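Local coordinates for protein Nadp(h)-dependent ketose reductase (PDB 1E3J) that reduces ketoses such as fructose to polyols with NADP(H), as a zinc-containing member of the alcohol dehydrogenase family, at residues V218-P221 against A222-E225; S228-E231 against R232-A236; Y301-A304 against L305-A309. All blocks are in the same frame, centred on the assembly; numbering follows the deposited sequence.

Contact 1 (V218-P221 against A222-E225); sequences VVDP and AKEE
Asp220 O is gripped by two backbone amides, those of Lys223 and Glu224. Lys223 N lies 2.8 Å from Asp220 O and stands above the carbonyl plane, 44° out of it; Glu224 N lies 3.0 Å from the same Asp220 O, tilted only slightly from that plane. The Asp220 side chain takes the next amide: Ala222 N donates to Asp220 OD1 at 2.6 Å, meeting the oxygen nearly along its C-O axis, and Ala222 CB lies against the same carboxylate oxygen. Asp220 CG lies opposite its own nitrogen across CA-CB (chi1 -179°), which sets it beside the Asp220 carbonyl carbon and lets OD1 reach Ala222 N.

The other oxygen, OD2, faces the extended Lys223 chain, whose methylenes pass obliquely over it. Lys223 NZ stays 4.2 Å from Asp220 OD2, too far for a salt bridge, and a water joins the two groups instead. A second water accepts from Asp220 N and donates to Glu224 OE1; Glu224 itself is held by Ser228 and, in one of two conformers, by Arg232 of the following helix. The backbone angles of Pro221 and Ala222 fit a type I beta turn. Three consecutive amides turned onto one aspartate thus make an Asx turn laid over a type I beta turn, together an Asx motif, in the loop from strand 215-218 to helix 226-236 of the Rossmann-type domain.

Contact 2 (S228-E231 against R232-A236); sequences SIIE and RIRSA
Helix 226-236 carries this contact, two successive turns of one alpha-helix in which Ser228, Ile229, Ile230 and Glu231 offer their carbonyls to the amides four residues on. The shortest of these bonds runs from Arg234 N to Ile230 O, 2.7 Å; Ile233 N reaches Ile229 O at 3.1 Å.

On the buried side Ile229 and Ile233 run alongside each other in the same direction, and Ile229 CG2 touches Ile233 CD1 at 3.5 Å. The helix follows strand 215-218, the edge strand of the parallel Rossmann-type sheet, and these isoleucines face inward: Ile233 rests on Leu217 of that strand and, with Ile230, on Ile260 of helix 251-260, while Ile229 meets Ile256.

Ile230 borders this inward face, with Arg234 beside it: Ile230 CG2 comes to the edge of the guanidinium, 3.8 Å from Arg234 NH2. The polar side begins at Glu231, which crosses Arg234 at about a right angle. The bend at chi2 (50°) turns the Glu231 chain along the helix toward its C-terminal end. Glu231 OE1 lies 4.0 Å from Arg234 NE, beyond salt-bridge distance, so the opposite charges may attract weakly; the two flat groups are inclined by 24°. Glu231 OE2 lies 3.4 Å from Ser235 CB, whereas Ser235 OG bonds back to Arg232 O at 3.2 Å. Arg232, modelled in two conformers, in one of them turns its guanidinium away to the preceding loop, where NH2 makes a salt bridge with Glu224 and NH1 probably bonds to Val218 O.

Contact 3 (Y301-A304 against L305-A309); sequences YPIA and LEMVA
Tyr301 O, Pro302 O, Ile303 O and Ala304 O receive the amides of Leu305, Glu306, Met307 and Val308 in the alpha-helical pattern, and so build the first turns of helix 301-309. Leu305 N lies 2.9 Å from Tyr301 O, and Met307 N comes to 2.8 Å from Ile303 O. Val308 adds a side-chain contact to its backbone bond, with CG2 3.5 Å from Ala304 O. Pro302 has no N-H to give, which suits a residue in the first turn of a helix.

Polar and aromatic surroundings gather at the start of the helix. The Tyr301 ring stacks with His137 and meets Tyr297 edge-to-face. Between nearest atoms, the Tyr301 side chain is about 3 Å from that of Glu152, a zinc-binding residue that holds no metal in this chain, and about 9 Å from a bound zinc ion; Cys41, His66 and Glu67 are the ligands of the catalytic-domain zinc site to which Glu152 belongs. Ala304 is buried too, against Ser155 of helix 151-164.

Apolar packing lies on another side of the helix, between Ile303 and Met307. The two meet at a slant, both touch Tyr191, and both pack on Leu168 of a neighbouring subunit, so this face of the helix joins the interface. Met307 CG sits beside its backbone N (chi1 -65°), which turns the chain back toward Ile303; extended from there (chi2 170°, chi3 178°), it brings Met307 CE to 3.7 Å from Ile303 CG2.

Overall arrangement
Contacts 1 and 2 are neighbours, with centres about 12 Å apart, and both follow the outermost strand 215-218 of the Rossmann-type sheet: the loop of 218-225 lies at the surface, while 228-236 is partly buried on the helix that comes next. Polar bonds and the packing of Val219 on Ile229 join them. Contact 3, about 35 Å and 33 Å from them between centres, lies nearer the middle of the chain, beside the zinc region and the subunit interface. Its side-chain packing is apolar and aromatic; contact 1 is held by amide and water bonds, and contact 2 mixes an isoleucine face with a charged one.

Contact 1 (V218-P221 against A222-E225)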
loop_
_atom_site.group_PDB
_atom_site.type_symbol
_atom_site.label_atom_id
_atom_site.label_comp_id
_atom_site.label_asym_id
_atom_site.label_seq_id
_atom_site.Cartn_x
_atom_site.Cartn_y
_atom_site.Cartn_z
ATOM N N VAL A 218 -5.545 -29.144 20.073
ATOM C CA VAL A 218 -4.947 -29.062 21.392
ATOM C C VAL A 218 -3.454 -29.155 21.111
ATOM O O VAL A 218 -2.990 -30.101 20.484
ATOM C CB VAL A 218 -5.404 -30.201 22.308
ATOM C CG1 VAL A 218 -4.760 -30.060 23.687
ATOM C CG2 VAL A 218 -6.912 -30.147 22.462
ATOM N N VAL A 219 -2.709 -28.139 21.538
ATOM C CA VAL A 219 -1.278 -28.088 21.302
ATOM C C VAL A 219 -0.574 -27.506 22.512
ATOM O O VAL A 219 -0.985 -26.484 23.046
ATOM C CB VAL A 219 -0.999 -27.202 20.071
ATOM C CG1 VAL A 219 0.484 -26.925 19.917
ATOM C CG2 VAL A 219 -1.553 -27.882 18.839
ATOM N N ASP A 220 0.478 -28.168 22.959
ATOM C CA ASP A 220 1.247 -27.685 24.092
ATOM C C ASP A 220 2.704 -27.979 23.786
ATOM O O ASP A 220 3.181 -29.085 23.994
ATOM C CB ASP A 220 0.850 -28.384 25.392
ATOM C CG ASP A 220 1.643 -27.861 26.567
ATOM O OD1 ASP A 220 2.772 -27.377 26.307
ATOM O OD2 ASP A 220 1.165 -27.931 27.733
ATOM N N PRO A 221 3.431 -26.974 23.293
ATOM C CA PRO A 221 4.844 -27.089 22.932
ATOM C C PRO A 221 5.748 -27.384 24.116
ATOM O O PRO A 221 6.953 -27.571 23.955
ATOM C CB PRO A 221 5.139 -25.744 22.270
ATOM C CG PRO A 221 4.270 -24.815 23.059
ATOM C CD PRO A 221 2.968 -25.576 23.183
ATOM N N ALA A 222 5.179 -27.414 25.310
ATOM C CA ALA A 222 5.997 -27.751 26.469
ATOM C C ALA A 222 6.059 -29.284 26.547
ATOM O O ALA A 222 6.933 -29.834 27.201
ATOM C CB ALA A 222 5.374 -27.181 27.764
ATOM N N LYS A 223 5.137 -29.949 25.848
ATOM C CA LYS A 223 5.024 -31.411 25.839
ATOM C C LYS A 223 5.376 -32.056 24.504
ATOM O O LYS A 223 6.148 -33.006 24.455
ATOM C CB LYS A 223 3.598 -31.810 26.202
ATOM C CG LYS A 223 3.206 -31.356 27.585
ATOM C CD LYS A 223 1.742 -31.634 27.902
ATOM C CE LYS A 223 1.459 -31.264 29.355
ATOM N NZ LYS A 223 0.021 -31.388 29.742
ATOM N N GLU A 224 4.808 -31.544 23.422
ATOM C CA GLU A 224 5.053 -32.102 22.101
ATOM C C GLU A 224 6.158 -31.351 21.368
ATOM O O GLU A 224 6.332 -30.161 21.571
ATOM C CB GLU A 224 3.740 -32.080 21.303
ATOM C CG GLU A 224 3.868 -32.444 19.834
ATOM C CD GLU A 224 2.529 -32.760 19.169
ATOM O OE1 GLU A 224 1.462 -32.436 19.747
ATOM O OE2 GLU A 224 2.548 -33.327 18.041
ATOM N N GLU A 225 6.930 -32.058 20.549
ATOM C CA GLU A 225 8.001 -31.426 19.791
ATOM C C GLU A 225 7.376 -30.495 18.763
ATOM O O GLU A 225 6.242 -30.718 18.302
ATOM C CB GLU A 225 8.854 -32.462 19.043
ATOM C CG GLU A 225 9.755 -33.294 19.933
ATOM C CD GLU A 225 10.898 -32.490 20.515
ATOM O OE1 GLU A 225 11.800 -32.123 19.725
ATOM O OE2 GLU A 225 10.885 -32.223 21.747
HETATM O O HOH W 1 0.424 -31.145 22.423
HETATM O O HOH W 2 -1.147 -29.057 28.371
#

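Contact 2 (S228-E231 against R232-A236)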
loop_
_atom_site.group_PDB
_atom_site.type_symbol
_atom_site.label_atom_id
_atom_site.label_comp_id
_atom_site.label_asym_id
_atom_site.label_seq_id
_atom_site.Cartn_x
_atom_site.Cartn_y
_atom_site.Cartn_z
ATOM N N SER A 228 6.278 -32.153 15.247
ATOM C CA SER A 228 5.000 -32.809 15.073
ATOM C C SER A 228 3.852 -31.837 15.270
ATOM O O SER A 228 2.774 -32.037 14.723
ATOM C CB SER A 228 4.863 -34.052 15.987
ATOM O OG SER A 228 4.917 -33.748 17.365
ATOM N N ILE A 229 4.063 -30.777 16.041
ATOM C CA ILE A 229 2.992 -29.791 16.201
ATOM C C ILE A 229 2.749 -29.203 14.833
ATOM O O ILE A 229 1.629 -29.080 14.372
ATOM C CB ILE A 229 3.392 -28.678 17.154
ATOM C CG1 ILE A 229 3.417 -29.243 18.562
ATOM C CG2 ILE A 229 2.387 -27.478 17.051
ATOM C CD1 ILE A 229 3.953 -28.290 19.568
ATOM N N ILE A 230 3.825 -28.881 14.152
ATOM C CA ILE A 230 3.685 -28.311 12.837
ATOM C C ILE A 230 2.931 -29.222 11.880
ATOM O O ILE A 230 1.925 -28.800 11.286
ATOM C CB ILE A 230 5.057 -27.930 12.283
ATOM C CG1 ILE A 230 5.496 -26.616 12.955
ATOM C CG2 ILE A 230 5.017 -27.847 10.764
ATOM C CD1 ILE A 230 6.913 -26.121 12.541
ATOM N N GLU A 231 3.382 -30.476 11.739
ATOM C CA GLU A 231 2.701 -31.389 10.821
ATOM C C GLU A 231 1.234 -31.563 11.165
ATOM O O GLU A 231 0.410 -31.628 10.283
ATOM C CB GLU A 231 3.382 -32.766 10.765
ATOM C CG GLU A 231 2.671 -33.757 9.811
ATOM C CD GLU A 231 2.399 -33.172 8.411
ATOM O OE1 GLU A 231 3.349 -32.629 7.779
ATOM O OE2 GLU A 231 1.235 -33.267 7.935
ATOM N N ARG A 232 0.928 -31.616 12.441
ATOM C CA ARG A 232 -0.447 -31.760 12.856
ATOM C C ARG A 232 -1.238 -30.576 12.280
ATOM O O ARG A 232 -2.337 -30.732 11.748
ATOM C CB ARG A 232 -0.516 -31.782 14.385
ATOM C CG ARG A 232 -1.918 -31.925 14.936
ATOM C CD ARG A 232 -1.951 -32.970 16.041
ATOM N NE ARG A 232 -1.188 -32.533 17.188
ATOM C CZ ARG A 232 -1.719 -31.930 18.232
ATOM N NH1 ARG A 232 -3.033 -31.703 18.269
ATOM N NH2 ARG A 232 -0.932 -31.533 19.220
ATOM N N ILE A 233 -0.659 -29.385 12.366
ATOM C CA ILE A 233 -1.323 -28.180 11.858
ATOM C C ILE A 233 -1.373 -28.200 10.331
ATOM O O ILE A 233 -2.387 -27.852 9.729
ATOM C CB ILE A 233 -0.602 -26.889 12.297
ATOM C CG1 ILE A 233 -0.584 -26.791 13.817
ATOM C CG2 ILE A 233 -1.279 -25.679 11.657
ATOM C CD1 ILE A 233 0.620 -26.019 14.401
ATOM N N ARG A 234 -0.282 -28.595 9.695
ATOM C CA ARG A 234 -0.263 -28.605 8.241
ATOM C C ARG A 234 -1.289 -29.582 7.710
ATOM O O ARG A 234 -1.969 -29.314 6.716
ATOM C CB ARG A 234 1.124 -28.984 7.735
ATOM C CG ARG A 234 1.362 -28.713 6.257
ATOM C CD ARG A 234 2.720 -29.297 5.837
ATOM N NE ARG A 234 3.820 -28.774 6.655
ATOM C CZ ARG A 234 4.691 -27.859 6.237
ATOM N NH1 ARG A 234 4.600 -27.366 4.997
ATOM N NH2 ARG A 234 5.640 -27.416 7.060
ATOM N N SER A 235 -1.434 -30.703 8.400
ATOM C CA SER A 235 -2.369 -31.716 7.948
ATOM C C SER A 235 -3.819 -31.337 8.189
ATOM O O SER A 235 -4.716 -31.872 7.537
ATOM C CB SER A 235 -2.084 -33.042 8.642
ATOM O OG SER A 235 -2.899 -33.177 9.791
ATOM N N ALA A 236 -4.061 -30.417 9.117
ATOM C CA ALA A 236 -5.424 -30.012 9.434
ATOM C C ALA A 236 -6.030 -29.014 8.462
ATOM O O ALA A 236 -7.231 -28.717 8.523
ATOM C CB ALA A 236 -5.465 -29.442 10.823
#

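Contact 3 (Y301-A304 against L305-A309)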
loop_
_atom_site.group_PDB
_atom_site.type_symbol
_atom_site.label_atom_id
_atom_site.label_comp_id
_atom_site.label_asym_id
_atom_site.label_seq_id
_atom_site.Cartn_x
_atom_site.Cartn_y
_atom_site.Cartn_z
ATOM N N TYR A 301 -11.513 1.014 16.704
ATOM C CA TYR A 301 -12.778 1.018 17.415
ATOM C C TYR A 301 -14.045 1.031 16.567
ATOM O O TYR A 301 -14.935 0.231 16.794
ATOM C CB TYR A 301 -12.848 2.196 18.367
ATOM C CG TYR A 301 -12.557 1.786 19.771
ATOM C CD1 TYR A 301 -11.251 1.543 20.175
ATOM C CD2 TYR A 301 -13.596 1.638 20.707
ATOM C CE1 TYR A 301 -10.961 1.171 21.484
ATOM C CE2 TYR A 301 -13.312 1.254 22.032
ATOM C CZ TYR A 301 -12.006 1.029 22.413
ATOM O OH TYR A 301 -11.705 0.698 23.732
ATOM N N PRO A 302 -14.147 1.934 15.568
ATOM C CA PRO A 302 -15.391 1.939 14.773
ATOM C C PRO A 302 -15.670 0.632 14.055
ATOM O O PRO A 302 -16.842 0.261 13.841
ATOM C CB PRO A 302 -15.196 3.128 13.782
ATOM C CG PRO A 302 -14.201 4.036 14.527
ATOM C CD PRO A 302 -13.214 2.979 15.106
ATOM N N ILE A 303 -14.608 -0.058 13.655
ATOM C CA ILE A 303 -14.780 -1.332 12.977
ATOM C C ILE A 303 -15.232 -2.363 14.028
ATOM O O ILE A 303 -16.124 -3.168 13.787
ATOM C CB ILE A 303 -13.436 -1.841 12.377
ATOM C CG1 ILE A 303 -12.805 -0.779 11.449
ATOM C CG2 ILE A 303 -13.668 -3.167 11.689
ATOM C CD1 ILE A 303 -13.523 -0.532 10.132
ATOM N N ALA A 304 -14.614 -2.341 15.204
ATOM C CA ALA A 304 -14.995 -3.324 16.222
ATOM C C ALA A 304 -16.467 -3.148 16.530
ATOM O O ALA A 304 -17.210 -4.120 16.593
ATOM C CB ALA A 304 -14.167 -3.145 17.486
ATOM N N LEU A 305 -16.882 -1.895 16.679
ATOM C CA LEU A 305 -18.263 -1.605 16.991
ATOM C C LEU A 305 -19.157 -2.117 15.871
ATOM O O LEU A 305 -20.170 -2.768 16.148
ATOM C CB LEU A 305 -18.443 -0.113 17.198
ATOM C CG LEU A 305 -19.905 0.337 17.297
ATOM C CD1 LEU A 305 -20.588 -0.246 18.527
ATOM C CD2 LEU A 305 -19.919 1.855 17.321
ATOM N N GLU A 306 -18.764 -1.882 14.610
ATOM C CA GLU A 306 -19.598 -2.374 13.504
ATOM C C GLU A 306 -19.658 -3.892 13.509
ATOM O O GLU A 306 -20.700 -4.442 13.145
ATOM C CB GLU A 306 -19.099 -1.901 12.133
ATOM C CG GLU A 306 -20.001 -2.293 10.918
ATOM C CD GLU A 306 -21.429 -1.727 11.003
ATOM O OE1 GLU A 306 -21.592 -0.578 11.447
ATOM O OE2 GLU A 306 -22.404 -2.415 10.618
ATOM N N MET A 307 -18.571 -4.578 13.904
ATOM C CA MET A 307 -18.635 -6.051 13.945
ATOM C C MET A 307 -19.685 -6.507 14.989
ATOM O O MET A 307 -20.479 -7.418 14.749
ATOM C CB MET A 307 -17.273 -6.685 14.310
ATOM C CG MET A 307 -16.168 -6.470 13.288
ATOM S SD MET A 307 -14.581 -7.001 13.941
ATOM C CE MET A 307 -13.508 -6.716 12.566
ATOM N N VAL A 308 -19.697 -5.872 16.148
ATOM C CA VAL A 308 -20.665 -6.269 17.174
ATOM C C VAL A 308 -22.101 -5.835 16.808
ATOM O O VAL A 308 -23.031 -6.620 16.940
ATOM C CB VAL A 308 -20.266 -5.677 18.545
ATOM C CG1 VAL A 308 -21.299 -6.053 19.612
ATOM C CG2 VAL A 308 -18.883 -6.161 18.921
ATOM N N ALA A 309 -22.262 -4.600 16.323
ATOM C CA ALA A 309 -23.578 -4.047 15.965
ATOM C C ALA A 309 -24.291 -4.791 14.833
ATOM O O ALA A 309 -25.511 -4.946 14.847
ATOM C CB ALA A 309 -23.443 -2.544 15.594
#